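PDB 7CIW: agmatine N-acetyltransferase from Drosophila melanogaster, which transfers an acetyl group from acetyl-CoA to the amine of agmatine, and probably also acylates aromatic amines such as dopamine and serotonin. Local coordinates for residues Arg12-Gly17 / Ser55-Gly60; Thr61-Leu66 / Glu148-Arg153; Pro123-Val128 / His159-Val164; Leu186-His191 / Glu207-Phe212. The protein carries 1 engineered substitution. One frame throughout, in Å; residues are numbered along the deposited sequence.

Interaction 1. Residues Arg12-Gly17 / Ser55-Gly60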
loop_
_atom_site.group_PDB
_atom_site.type_symbol
_atom_site.label_atom_id
_atom_site.label_comp_id
_atom_site.label_asym_id
_atom_site.label_seq_id
_atom_site.Cartn_x
_atom_site.Cartn_y
_atom_site.Cartn_z
ATOM N N ARG A 12 -9.579 -14.296 -2.127
ATOM C CA ARG A 12 -8.637 -15.307 -2.585
ATOM C C ARG A 12 -7.228 -14.741 -2.560
ATOM O O ARG A 12 -7.017 -13.533 -2.664
ATOM C CB ARG A 12 -8.941 -15.786 -4.014
ATOM C CG ARG A 12 -10.361 -16.250 -4.241
ATOM C CD ARG A 12 -10.544 -17.680 -3.767
ATOM N NE ARG A 12 -9.673 -18.633 -4.459
ATOM C CZ ARG A 12 -9.913 -19.128 -5.672
ATOM N NH1 ARG A 12 -11.005 -18.767 -6.335
ATOM N NH2 ARG A 12 -9.063 -19.987 -6.221
ATOM N N GLN A 13 -6.261 -15.641 -2.456
ATOM C CA GLN A 13 -4.866 -15.262 -2.602
ATOM C C GLN A 13 -4.528 -15.125 -4.079
ATOM O O GLN A 13 -4.938 -15.949 -4.902
ATOM C CB GLN A 13 -3.974 -16.313 -1.946
ATOM C CG GLN A 13 -2.496 -15.997 -1.923
ATOM C CD GLN A 13 -1.712 -17.148 -1.326
ATOM O OE1 GLN A 13 -1.535 -18.182 -1.961
ATOM N NE2 GLN A 13 -1.269 -16.985 -0.088
ATOM N N VAL A 14 -3.785 -14.069 -4.417
ATOM C CA VAL A 14 -3.307 -13.905 -5.784
ATOM C C VAL A 14 -2.221 -14.935 -6.053
ATOM O O VAL A 14 -1.226 -15.019 -5.319
ATOM C CB VAL A 14 -2.782 -12.482 -6.012
ATOM C CG1 VAL A 14 -2.299 -12.313 -7.452
ATOM C CG2 VAL A 14 -3.858 -11.463 -5.682
ATOM N N ASP A 15 -2.392 -15.712 -7.114
ATOM C CA ASP A 15 -1.446 -16.771 -7.422
ATOM C C ASP A 15 -0.413 -16.296 -8.432
ATOM O O ASP A 15 -0.707 -15.480 -9.310
ATOM C CB ASP A 15 -2.166 -18.008 -7.956
ATOM C CG ASP A 15 -1.223 -19.167 -8.181
ATOM O OD1 ASP A 15 -1.159 -19.671 -9.324
ATOM O OD2 ASP A 15 -0.528 -19.558 -7.213
ATOM N N VAL A 16 0.807 -16.809 -8.291
ATOM C CA VAL A 16 1.873 -16.504 -9.233
ATOM C C VAL A 16 1.484 -17.111 -10.576
ATOM O O VAL A 16 1.534 -18.332 -10.760
ATOM C CB VAL A 16 3.232 -17.023 -8.722
ATOM C CG1 VAL A 16 3.768 -16.095 -7.638
ATOM C CG2 VAL A 16 3.090 -18.438 -8.165
ATOM N N GLY A 17 1.049 -16.267 -11.509
ATOM C CA GLY A 17 0.436 -16.743 -12.735
ATOM C C GLY A 17 -1.031 -16.370 -12.799
ATOM O O GLY A 17 -1.886 -17.188 -13.153
ATOM N N SER A 55 5.907 -7.759 -7.538
ATOM C CA SER A 55 6.980 -8.513 -6.900
ATOM C C SER A 55 6.582 -9.049 -5.530
ATOM O O SER A 55 7.309 -9.871 -4.966
ATOM C CB SER A 55 8.236 -7.647 -6.775
ATOM O OG SER A 55 8.130 -6.697 -5.729
ATOM N N ASN A 56 5.451 -8.612 -4.984
ATOM C CA ASN A 56 4.986 -9.124 -3.707
ATOM C C ASN A 56 4.121 -10.361 -3.840
ATOM O O ASN A 56 3.883 -11.037 -2.834
ATOM C CB ASN A 56 4.206 -8.033 -2.961
ATOM C CG ASN A 56 5.071 -6.880 -2.599
ATOM O OD1 ASN A 56 5.878 -6.962 -1.670
ATOM N ND2 ASN A 56 4.943 -5.791 -3.346
ATOM N N VAL A 57 3.649 -10.670 -5.051
ATOM C CA VAL A 57 2.777 -11.834 -5.229
ATOM C C VAL A 57 3.434 -13.129 -4.773
ATOM O O VAL A 57 2.755 -13.943 -4.129
ATOM C CB VAL A 57 2.258 -11.887 -6.673
ATOM C CG1 VAL A 57 1.493 -13.188 -6.924
ATOM C CG2 VAL A 57 1.366 -10.670 -6.937
ATOM N N PRO A 58 4.728 -13.384 -5.015
ATOM C CA PRO A 58 5.294 -14.680 -4.588
ATOM C C PRO A 58 5.295 -14.893 -3.085
ATOM O O PRO A 58 5.447 -16.036 -2.640
ATOM C CB PRO A 58 6.726 -14.638 -5.140
ATOM C CG PRO A 58 6.635 -13.710 -6.311
ATOM C CD PRO A 58 5.696 -12.632 -5.839
ATOM N N PHE A 59 5.147 -13.832 -2.291
ATOM C CA PHE A 59 5.109 -13.968 -0.842
ATOM C C PHE A 59 3.803 -14.551 -0.332
ATOM O O PHE A 59 3.721 -14.865 0.856
ATOM C CB PHE A 59 5.329 -12.613 -0.170
ATOM C CG PHE A 59 6.655 -11.996 -0.459
ATOM C CD1 PHE A 59 7.826 -12.713 -0.274
ATOM C CD2 PHE A 59 6.733 -10.694 -0.929
ATOM C CE1 PHE A 59 9.052 -12.141 -0.535
ATOM C CE2 PHE A 59 7.961 -10.116 -1.205
ATOM C CZ PHE A 59 9.122 -10.843 -1.003
ATOM N N GLY A 60 2.783 -14.686 -1.177
ATOM C CA GLY A 60 1.506 -15.163 -0.678
ATOM C C GLY A 60 0.792 -14.167 0.199
ATOM O O GLY A 60 -0.063 -14.546 0.999
HETATM O O HOH W 1 0.131 -13.315 -3.160
#
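Val57 meets both Val14 and Val16, and its CG1 methyl is the hub of the contact. CG1 stands anti to the backbone N (chi1 173°), which places it against the carbonyl O of Val14 at 3.6 Å. From there it also reaches Val14 CG1 at 3.9 Å, where the two side chains meet at about a right angle, and Val16 CG1 at 3.8 Å, where they run past each other in opposite directions. Val14 and Val57 are buried, and both also rest on Leu22 of helix 19-30, so this half packs tightly on several sides.

The opposite end is looser, because Val16 and Pro58 are both exposed. The CG1 methyl of Val16 lies 3.7 Å from Pro58 CA and 4.0 Å from Pro58 CG, at the solvent side. Polar links are few. Gln13, with its chain extended beyond CG, carries its amide to Gly60, and NE2 donates to Gly60 O over 2.9 Å. That bond is bent, with an N-H...O angle of 131°, and the donor arrives well to one side of the carbonyl, at a C=O...N angle of 108°. A water lies 3.1 Å from Val14 O and 2.9 Å from Val57 O, but it has more acceptors in reach than protons, so it need not serve both at once.

The contact thus joins the end of strand 10-13 to the turn that leads into strand 62-67. Its chemistry, a valine cluster with a water within reach of both backbones, suggests that cohesion comes mainly from apolar burial, with one bent amide bond at the margin.

Interaction 2. Residues Thr61-Leu66 / Glu148-Arg153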
loop_
_atom_site.group_PDB
_atom_site.type_symbol
_atom_site.label_atom_id
_atom_site.label_comp_id
_atom_site.label_asym_id
_atom_site.label_seq_id
_atom_site.Cartn_x
_atom_site.Cartn_y
_atom_site.Cartn_z
ATOM N N THR A 61 1.134 -12.891 0.066
ATOM C CA THR A 61 0.623 -11.843 0.937
ATOM C C THR A 61 -0.231 -10.849 0.160
ATOM O O THR A 61 -0.467 -9.731 0.632
ATOM C CB THR A 61 1.787 -11.130 1.622
ATOM O OG1 THR A 61 2.800 -10.858 0.649
ATOM C CG2 THR A 61 2.367 -12.016 2.708
ATOM N N CYS A 62 -0.693 -11.238 -1.020
ATOM C CA CYS A 62 -1.521 -10.402 -1.876
ATOM C C CYS A 62 -2.868 -11.088 -2.041
ATOM O O CYS A 62 -2.914 -12.293 -2.312
ATOM C CB CYS A 62 -0.848 -10.208 -3.229
ATOM S SG CYS A 62 0.664 -9.248 -3.115
ATOM N N PHE A 63 -3.960 -10.342 -1.834
ATOM C CA PHE A 63 -5.296 -10.926 -1.827
ATOM C C PHE A 63 -6.253 -10.090 -2.661
ATOM O O PHE A 63 -6.096 -8.876 -2.780
ATOM C CB PHE A 63 -5.837 -11.065 -0.393
ATOM C CG PHE A 63 -4.970 -11.913 0.485
ATOM C CD1 PHE A 63 -5.168 -13.278 0.562
ATOM C CD2 PHE A 63 -3.947 -11.344 1.218
ATOM C CE1 PHE A 63 -4.358 -14.069 1.367
ATOM C CE2 PHE A 63 -3.137 -12.122 2.024
ATOM C CZ PHE A 63 -3.340 -13.488 2.090
ATOM N N VAL A 64 -7.252 -10.761 -3.242
ATOM C CA VAL A 64 -8.298 -10.082 -3.993
ATOM C C VAL A 64 -9.665 -10.538 -3.513
ATOM O O VAL A 64 -9.842 -11.663 -3.037
ATOM C CB VAL A 64 -8.165 -10.315 -5.512
ATOM C CG1 VAL A 64 -6.920 -9.614 -6.042
ATOM C CG2 VAL A 64 -8.142 -11.809 -5.846
ATOM N N ALA A 65 -10.642 -9.650 -3.655
ATOM C CA ALA A 65 -12.049 -10.001 -3.508
ATOM C C ALA A 65 -12.653 -10.197 -4.892
ATOM O O ALA A 65 -12.476 -9.350 -5.776
ATOM C CB ALA A 65 -12.807 -8.914 -2.741
ATOM N N LEU A 66 -13.336 -11.325 -5.076
ATOM C CA LEU A 66 -13.885 -11.757 -6.352
ATOM C C LEU A 66 -15.402 -11.743 -6.293
ATOM O O LEU A 66 -15.993 -12.152 -5.293
ATOM C CB LEU A 66 -13.441 -13.182 -6.700
ATOM C CG LEU A 66 -11.994 -13.493 -7.021
ATOM C CD1 LEU A 66 -11.842 -14.995 -7.299
ATOM C CD2 LEU A 66 -11.566 -12.672 -8.215
ATOM N N GLU A 148 -7.842 -7.214 7.281
ATOM C CA GLU A 148 -7.882 -8.280 8.275
ATOM C C GLU A 148 -7.264 -9.562 7.729
ATOM O O GLU A 148 -6.580 -10.293 8.457
ATOM C CB GLU A 148 -9.321 -8.519 8.728
ATOM C CG GLU A 148 -9.893 -7.339 9.514
ATOM C CD GLU A 148 -9.515 -7.374 10.988
ATOM O OE1 GLU A 148 -8.678 -8.220 11.372
ATOM O OE2 GLU A 148 -10.052 -6.553 11.765
ATOM N N THR A 149 -7.482 -9.842 6.445
ATOM C CA THR A 149 -6.867 -11.021 5.837
ATOM C C THR A 149 -5.353 -10.921 5.867
ATOM O O THR A 149 -4.659 -11.907 6.147
ATOM C CB THR A 149 -7.373 -11.185 4.400
ATOM O OG1 THR A 149 -8.803 -11.265 4.422
ATOM C CG2 THR A 149 -6.796 -12.441 3.752
ATOM N N VAL A 150 -4.822 -9.729 5.582
ATOM C CA VAL A 150 -3.381 -9.516 5.649
ATOM C C VAL A 150 -2.876 -9.714 7.070
ATOM O O VAL A 150 -1.828 -10.332 7.287
ATOM C CB VAL A 150 -3.025 -8.120 5.116
ATOM C CG1 VAL A 150 -1.553 -7.792 5.417
ATOM C CG2 VAL A 150 -3.319 -8.068 3.624
ATOM N N ALA A 151 -3.594 -9.166 8.063
ATOM C CA ALA A 151 -3.152 -9.332 9.442
ATOM C C ALA A 151 -3.055 -10.802 9.826
ATOM O O ALA A 151 -2.117 -11.201 10.524
ATOM C CB ALA A 151 -4.094 -8.606 10.407
ATOM N N GLN A 152 -4.027 -11.619 9.410
ATOM C CA GLN A 152 -3.972 -13.040 9.751
ATOM C C GLN A 152 -2.817 -13.729 9.041
ATOM O O GLN A 152 -2.149 -14.596 9.620
ATOM C CB GLN A 152 -5.289 -13.737 9.401
ATOM C CG GLN A 152 -5.307 -15.205 9.825
ATOM C CD GLN A 152 -5.123 -15.372 11.326
ATOM O OE1 GLN A 152 -5.846 -14.766 12.110
ATOM N NE2 GLN A 152 -4.149 -16.191 11.731
ATOM N N ARG A 153 -2.565 -13.352 7.789
ATOM C CA ARG A 153 -1.415 -13.893 7.079
ATOM C C ARG A 153 -0.123 -13.500 7.778
ATOM O O ARG A 153 0.819 -14.301 7.871
ATOM C CB ARG A 153 -1.442 -13.403 5.631
ATOM C CG ARG A 153 -0.222 -13.734 4.798
ATOM C CD ARG A 153 -0.055 -15.222 4.599
ATOM N NE ARG A 153 0.934 -15.494 3.557
ATOM C CZ ARG A 153 1.515 -16.670 3.370
ATOM N NH1 ARG A 153 1.205 -17.690 4.158
ATOM N NH2 ARG A 153 2.412 -16.820 2.401
#
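Thr149 OG1 is gripped twice, by Lys3 NZ and by Arg145 O one turn back in the helix, which leaves the methyl of Thr149 to meet Phe63. The first torsion divides these roles: CG2 stands anti to the backbone N while OG1 lies beside it (chi1 -57°). CG2 therefore sits over the centre of one face of the Phe63 ring, 3.6 Å from the centroid and 9° off the ring normal, a well-centred CH-pi contact. The six ring carbons are nearly equidistant from the methyl, as that geometry requires.

Two further groups approach the ring obliquely. Val150 CG2 comes to 4.1 Å from Phe63 CD2, and Arg153 CB to 4.0 Å from Phe63 CZ. Arg153 bends at chi2, bringing its CG within 3.7 Å of Thr61 CG2; its guanidinium goes on to donate from NH2 to Phe59 O, while Thr61 OG1 pairs with Ala77 O.

Helix 148-153 packs against the face of this part of the GNAT sheet, roughly antiparallel to strand 62-66 (148° between their directions), with the axes 9.2 Å apart. Thr149 also touches Val11 of strand 10-13, whereas Val150 reaches Val75 of strand 70-80 and Leu126 and Val128 of strand 125-133.

Interaction 3. Residues Pro123-Val128 / His159-Val164. With G0R (N-(4-carbamimidamidobutyl)ethanamide), chain C.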
loop_
_atom_site.group_PDB
_atom_site.type_symbol
_atom_site.label_atom_id
_atom_site.label_comp_id
_atom_site.label_asym_id
_atom_site.label_seq_id
_atom_site.Cartn_x
_atom_site.Cartn_y
_atom_site.Cartn_z
ATOM N N PRO A 123 11.642 -7.907 14.728
ATOM C CA PRO A 123 12.595 -8.301 13.682
ATOM C C PRO A 123 12.128 -8.003 12.273
ATOM O O PRO A 123 12.967 -7.932 11.363
ATOM C CB PRO A 123 12.746 -9.815 13.892
ATOM C CG PRO A 123 11.520 -10.228 14.594
ATOM C CD PRO A 123 11.079 -9.069 15.438
ATOM N N SER A 124 10.831 -7.793 12.074
ATOM C CA SER A 124 10.270 -7.684 10.738
ATOM C C SER A 124 8.886 -7.069 10.852
ATOM O O SER A 124 8.299 -6.996 11.932
ATOM C CB SER A 124 10.181 -9.050 10.059
ATOM O OG SER A 124 9.260 -9.887 10.745
ATOM N N CYS A 125 8.357 -6.663 9.705
ATOM C CA CYS A 125 7.016 -6.107 9.650
ATOM C C CYS A 125 6.394 -6.519 8.322
ATOM O O CYS A 125 7.094 -6.659 7.321
ATOM C CB CYS A 125 7.063 -4.574 9.809
ATOM S SG CYS A 125 5.463 -3.716 9.858
ATOM N N LEU A 126 5.085 -6.752 8.328
ATOM C CA LEU A 126 4.356 -6.948 7.080
ATOM C C LEU A 126 3.785 -5.604 6.651
ATOM O O LEU A 126 2.926 -5.044 7.334
ATOM C CB LEU A 126 3.247 -7.987 7.249
ATOM C CG LEU A 126 2.507 -8.422 5.990
ATOM C CD1 LEU A 126 3.469 -8.859 4.901
ATOM C CD2 LEU A 126 1.571 -9.571 6.330
ATOM N N HIS A 127 4.261 -5.087 5.527
ATOM C CA HIS A 127 3.869 -3.761 5.072
ATOM C C HIS A 127 2.838 -3.850 3.956
ATOM O O HIS A 127 3.042 -4.572 2.976
ATOM C CB HIS A 127 5.098 -2.998 4.583
ATOM C CG HIS A 127 4.824 -1.566 4.264
ATOM N ND1 HIS A 127 4.748 -0.591 5.234
ATOM C CD2 HIS A 127 4.574 -0.945 3.084
ATOM C CE1 HIS A 127 4.481 0.572 4.666
ATOM N NE2 HIS A 127 4.364 0.386 3.365
ATOM N N VAL A 128 1.754 -3.089 4.084
ATOM C CA VAL A 128 0.714 -3.046 3.054
ATOM C C VAL A 128 1.093 -1.976 2.033
ATOM O O VAL A 128 1.096 -0.781 2.343
ATOM C CB VAL A 128 -0.666 -2.780 3.658
ATOM C CG1 VAL A 128 -1.714 -2.612 2.559
ATOM C CG2 VAL A 128 -1.035 -3.916 4.608
ATOM N N HIS A 159 5.095 -12.493 11.827
ATOM C CA HIS A 159 5.284 -11.057 11.998
ATOM C C HIS A 159 4.582 -10.580 13.259
ATOM O O HIS A 159 3.511 -11.066 13.620
ATOM C CB HIS A 159 4.751 -10.287 10.791
ATOM C CG HIS A 159 5.514 -10.547 9.534
ATOM N ND1 HIS A 159 6.801 -10.094 9.335
ATOM C CD2 HIS A 159 5.184 -11.249 8.425
ATOM C CE1 HIS A 159 7.225 -10.492 8.150
ATOM N NE2 HIS A 159 6.266 -11.197 7.577
ATOM N N GLN A 160 5.197 -9.613 13.932
ATOM C CA GLN A 160 4.615 -9.027 15.130
ATOM C C GLN A 160 3.990 -7.667 14.866
ATOM O O GLN A 160 3.449 -7.048 15.788
ATOM C CB GLN A 160 5.683 -8.914 16.222
ATOM C CG GLN A 160 6.229 -10.285 16.653
ATOM C CD GLN A 160 7.510 -10.170 17.444
ATOM O OE1 GLN A 160 7.604 -9.362 18.363
ATOM N NE2 GLN A 160 8.510 -10.973 17.087
ATOM N N LEU A 161 4.019 -7.206 13.621
ATOM C CA LEU A 161 3.587 -5.854 13.309
ATOM C C LEU A 161 3.122 -5.819 11.865
ATOM O O LEU A 161 3.691 -6.507 11.016
ATOM C CB LEU A 161 4.727 -4.851 13.522
ATOM C CG LEU A 161 4.341 -3.370 13.592
ATOM C CD1 LEU A 161 3.633 -3.066 14.917
ATOM C CD2 LEU A 161 5.582 -2.488 13.419
ATOM N N VAL A 162 2.073 -5.032 11.613
ATOM C CA VAL A 162 1.639 -4.645 10.270
ATOM C C VAL A 162 1.783 -3.135 10.176
ATOM O O VAL A 162 1.460 -2.429 11.133
ATOM C CB VAL A 162 0.179 -5.055 9.979
ATOM C CG1 VAL A 162 -0.273 -4.571 8.591
ATOM C CG2 VAL A 162 0.004 -6.560 10.106
ATOM N N SER A 163 2.275 -2.640 9.042
ATOM C CA SER A 163 2.374 -1.199 8.818
ATOM C C SER A 163 1.735 -0.840 7.485
ATOM O O SER A 163 1.627 -1.672 6.585
ATOM C CB SER A 163 3.826 -0.711 8.844
ATOM O OG SER A 163 4.622 -1.400 7.883
ATOM N N VAL A 164 1.314 0.424 7.363
ATOM C CA VAL A 164 0.673 0.879 6.130
ATOM C C VAL A 164 0.790 2.399 6.029
ATOM O O VAL A 164 0.573 3.109 7.018
ATOM C CB VAL A 164 -0.796 0.400 6.074
ATOM C CG1 VAL A 164 -1.598 0.906 7.298
ATOM C CG2 VAL A 164 -1.465 0.821 4.762
HETATM C C10 G0R C . 2.625 3.145 -5.743
HETATM N N12 G0R C . 2.203 4.174 -6.685
HETATM C C1 G0R C . -1.966 1.074 1.097
HETATM C C2 G0R C . -1.603 2.038 -0.030
HETATM C C5 G0R C . -0.146 3.923 -0.876
HETATM C C6 G0R C . 1.147 3.481 -1.565
HETATM C C7 G0R C . 1.695 4.538 -2.530
HETATM C C8 G0R C . 1.470 4.263 -4.022
HETATM N N4 G0R C . -0.528 2.988 0.170
HETATM N N9 G0R C . 2.294 3.190 -4.532
HETATM N N11 G0R C . 3.436 2.043 -6.196
HETATM O O3 G0R C . -2.188 1.997 -1.061
HETATM O O HOH W 2 8.006 -9.188 13.657
#
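Two histidine-serine pairs reinforce the parallel ladder, one just ahead of it and one within it, each at 2.8 Å: His159 ND1 with Ser124 OG, and His127 ND1 with Ser163 OG. In the second pair the hydroxyl lies at the edge of the imidazole, in its plane; Ser163 OG also has a weak bond from Lys80 NZ. Either partner could be the donor in both pairs.

The backbones pair in parallel, Leu126 with Val162 and His127 with Ser163. Leu126 N donates to Leu161 O over 3.0 Å, Leu126 O accepts from Ser163 N, and Val128 N donates to Ser163 O in a bond bent only slightly at the hydrogen (171°) and nearly along the C=O axis. Where the strands have not yet begun, a water takes over, accepting from Gln160 N at 2.9 Å and donating to Ser124 O.

Packing extends on both faces. Leu126 CB lies over the His159 ring, 4.2 Å from its centroid, a CH-pi contact that helps seat the imidazole. On the face of Cys125, His127 and Ser163, the sulfur of Cys125 rests 3.8 Å from Leu161 CD2. On the other, Val128 and Val164 lie side by side, and Val164 CG2 touches the acetyl methyl, C1, of the bound N-acetylagmatine at 3.7 Å. The pair thus lines the acyl end of the product pocket.

These strands are the two arms of a beta-alpha-beta crossover of the GNAT fold. Helix 142-156, which connects them, packs Val150 on Leu126 and Met147 on Val128, strand 70-80 flanks one side through Lys80 and Gly78, and strand 208-215 flanks the other through Phe212 and Leu214.

Interaction 4. Residues Leu186-His191 / Glu207-Phe212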
loop_
_atom_site.group_PDB
_atom_site.type_symbol
_atom_site.label_atom_id
_atom_site.label_comp_id
_atom_site.label_asym_id
_atom_site.label_seq_id
_atom_site.Cartn_x
_atom_site.Cartn_y
_atom_site.Cartn_z
ATOM N N LEU A 186 3.350 13.086 7.394
ATOM C CA LEU A 186 4.155 13.940 6.530
ATOM C C LEU A 186 3.212 14.662 5.584
ATOM O O LEU A 186 2.553 14.021 4.763
ATOM C CB LEU A 186 5.191 13.125 5.757
ATOM C CG LEU A 186 6.020 13.843 4.692
ATOM C CD1 LEU A 186 6.680 15.081 5.274
ATOM C CD2 LEU A 186 7.056 12.864 4.127
ATOM N N ARG A 187 3.150 15.992 5.693
ATOM C CA ARG A 187 2.290 16.778 4.823
ATOM C C ARG A 187 2.910 16.927 3.444
ATOM O O ARG A 187 4.112 17.171 3.315
ATOM C CB ARG A 187 2.039 18.164 5.411
ATOM C CG ARG A 187 1.363 18.138 6.762
ATOM C CD ARG A 187 0.918 19.547 7.149
ATOM N NE ARG A 187 -0.536 19.677 7.067
ATOM C CZ ARG A 187 -1.186 20.270 6.069
ATOM N NH1 ARG A 187 -0.517 20.803 5.055
ATOM N NH2 ARG A 187 -2.511 20.329 6.082
ATOM N N TYR A 188 2.074 16.808 2.412
ATOM C CA TYR A 188 2.605 16.822 1.053
ATOM C C TYR A 188 3.239 18.158 0.709
ATOM O O TYR A 188 4.231 18.193 -0.028
ATOM C CB TYR A 188 1.509 16.488 0.041
ATOM C CG TYR A 188 0.972 15.087 0.220
ATOM C CD1 TYR A 188 1.810 13.991 0.128
ATOM C CD2 TYR A 188 -0.364 14.870 0.501
ATOM C CE1 TYR A 188 1.329 12.715 0.296
ATOM C CE2 TYR A 188 -0.857 13.587 0.669
ATOM C CZ TYR A 188 0.003 12.519 0.570
ATOM O OH TYR A 188 -0.471 11.235 0.732
ATOM N N VAL A 189 2.696 19.262 1.232
ATOM C CA VAL A 189 3.292 20.566 0.931
ATOM C C VAL A 189 4.686 20.716 1.530
ATOM O O VAL A 189 5.447 21.594 1.099
ATOM C CB VAL A 189 2.412 21.724 1.431
ATOM C CG1 VAL A 189 1.090 21.751 0.693
ATOM C CG2 VAL A 189 2.197 21.634 2.932
ATOM N N ASP A 190 5.029 19.909 2.529
ATOM C CA ASP A 190 6.320 19.983 3.203
ATOM C C ASP A 190 7.395 19.149 2.522
ATOM O O ASP A 190 8.554 19.212 2.943
ATOM C CB ASP A 190 6.198 19.511 4.663
ATOM C CG ASP A 190 5.334 20.430 5.518
ATOM O OD1 ASP A 190 5.173 21.622 5.161
ATOM O OD2 ASP A 190 4.840 19.960 6.571
ATOM N N HIS A 191 7.053 18.354 1.501
ATOM C CA HIS A 191 8.005 17.425 0.894
ATOM C C HIS A 191 8.437 17.937 -0.479
ATOM O O HIS A 191 7.659 17.898 -1.436
ATOM C CB HIS A 191 7.433 16.009 0.789
ATOM C CG HIS A 191 8.439 15.011 0.311
ATOM N ND1 HIS A 191 9.442 14.529 1.122
ATOM C CD2 HIS A 191 8.633 14.448 -0.904
ATOM C CE1 HIS A 191 10.198 13.691 0.433
ATOM N NE2 HIS A 191 9.732 13.631 -0.802
ATOM N N GLU A 207 -4.201 15.558 2.423
ATOM C CA GLU A 207 -3.190 16.554 2.730
ATOM C C GLU A 207 -1.884 15.970 3.239
ATOM O O GLU A 207 -0.891 16.701 3.297
ATOM C CB GLU A 207 -3.708 17.537 3.788
ATOM C CG GLU A 207 -4.994 18.228 3.444
ATOM C CD GLU A 207 -5.485 19.075 4.599
ATOM O OE1 GLU A 207 -4.712 19.939 5.067
ATOM O OE2 GLU A 207 -6.636 18.870 5.045
ATOM N N SER A 208 -1.855 14.695 3.623
ATOM C CA SER A 208 -0.671 14.124 4.252
ATOM C C SER A 208 -0.650 12.622 4.025
ATOM O O SER A 208 -1.678 12.012 3.719
ATOM C CB SER A 208 -0.660 14.397 5.752
ATOM O OG SER A 208 -1.795 13.778 6.342
ATOM N N VAL A 209 0.530 12.026 4.186
ATOM C CA VAL A 209 0.645 10.578 4.301
ATOM C C VAL A 209 0.753 10.253 5.786
ATOM O O VAL A 209 1.622 10.779 6.496
ATOM C CB VAL A 209 1.830 10.017 3.488
ATOM C CG1 VAL A 209 3.117 10.796 3.734
ATOM C CG2 VAL A 209 2.023 8.499 3.747
ATOM N N GLN A 210 -0.159 9.420 6.264
ATOM C CA GLN A 210 -0.242 9.048 7.671
ATOM C C GLN A 210 0.083 7.568 7.791
ATOM O O GLN A 210 -0.649 6.731 7.255
ATOM C CB GLN A 210 -1.634 9.328 8.222
ATOM C CG GLN A 210 -2.031 10.786 8.156
ATOM C CD GLN A 210 -3.433 10.981 8.635
ATOM O OE1 GLN A 210 -3.661 11.143 9.826
ATOM N NE2 GLN A 210 -4.390 10.935 7.717
ATOM N N THR A 211 1.162 7.249 8.499
ATOM C CA THR A 211 1.580 5.862 8.649
ATOM C C THR A 211 0.996 5.277 9.925
ATOM O O THR A 211 1.138 5.862 11.002
ATOM C CB THR A 211 3.100 5.762 8.661
ATOM O OG1 THR A 211 3.596 6.264 7.418
ATOM C CG2 THR A 211 3.546 4.304 8.811
ATOM N N PHE A 212 0.347 4.121 9.791
ATOM C CA PHE A 212 -0.284 3.420 10.901
ATOM C C PHE A 212 0.334 2.036 11.053
ATOM O O PHE A 212 0.795 1.433 10.074
ATOM C CB PHE A 212 -1.786 3.258 10.675
ATOM C CG PHE A 212 -2.578 4.533 10.769
ATOM C CD1 PHE A 212 -2.659 5.413 9.692
ATOM C CD2 PHE A 212 -3.293 4.819 11.919
ATOM C CE1 PHE A 212 -3.423 6.565 9.781
ATOM C CE2 PHE A 212 -4.050 5.967 12.016
ATOM C CZ PHE A 212 -4.113 6.845 10.949
HETATM O O HOH W 3 -0.257 19.109 2.260
#
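Tyr188 lays one face of its ring over Ser208 CA, with CE2 only 3.3 Å from Ser208 N. The setting is the antiparallel pairing of strands 181-187 and 208-215 at the edge of the GNAT sheet, where the first strand gives way to a 3-10 turn at 188-190. A chi1 of -64° sets Tyr188 CG anti to the carbonyl carbon, which carries the ring over the partner strand; its OH ends on Thr167 O, near the coenzyme A site.

Leu186 and Val209 form a hydrogen-bonded pair: Leu186 N donates to Val209 O at 3.0 Å, and Val209 N returns the bond to Leu186 O. Their side chains meet on the same face, CB of Leu186 lying 3.7 Å from Val209 CG1. Arg187 and Ser208 make the non-hydrogen-bonded pair, with CA atoms 4.0 Å apart.

Outside the ladder, Arg187 NH2 and Glu207 OE1 approach to 2.5 Å, a salt bridge whose exact length is doubtful because it is so short. The side chains run side by side, but their planes stand 75° apart, far from coplanar, and the approach is through one nitrogen and one oxygen. Glu207 O serves two donors: Tyr188 N at 3.1 Å, and a water at 2.7 Å that in turn accepts from Val189 N.

In the fold
Following the chain, interaction 1 closes first, bringing 55-60 back to 12-17 across a mostly helical span of 37 residues. Interaction 2 opens straight afterwards and bridges 81 residues to reach helix 142-156. Interaction 3 opens inside that span and closes beyond it, so interactions 2 and 3 cross; the other pairs run in series, and none nests. Interaction 4 closes the last loop, 15 residues without helix or strand. All four reach one sheet: interactions 1 and 2 sit on the neighbouring strands 10-13 and 62-67, interactions 3 and 4 on 161-166 and 208-215. Interactions 1 and 4 lie on opposite sides of the chain's centre, about 29 Å apart between centres.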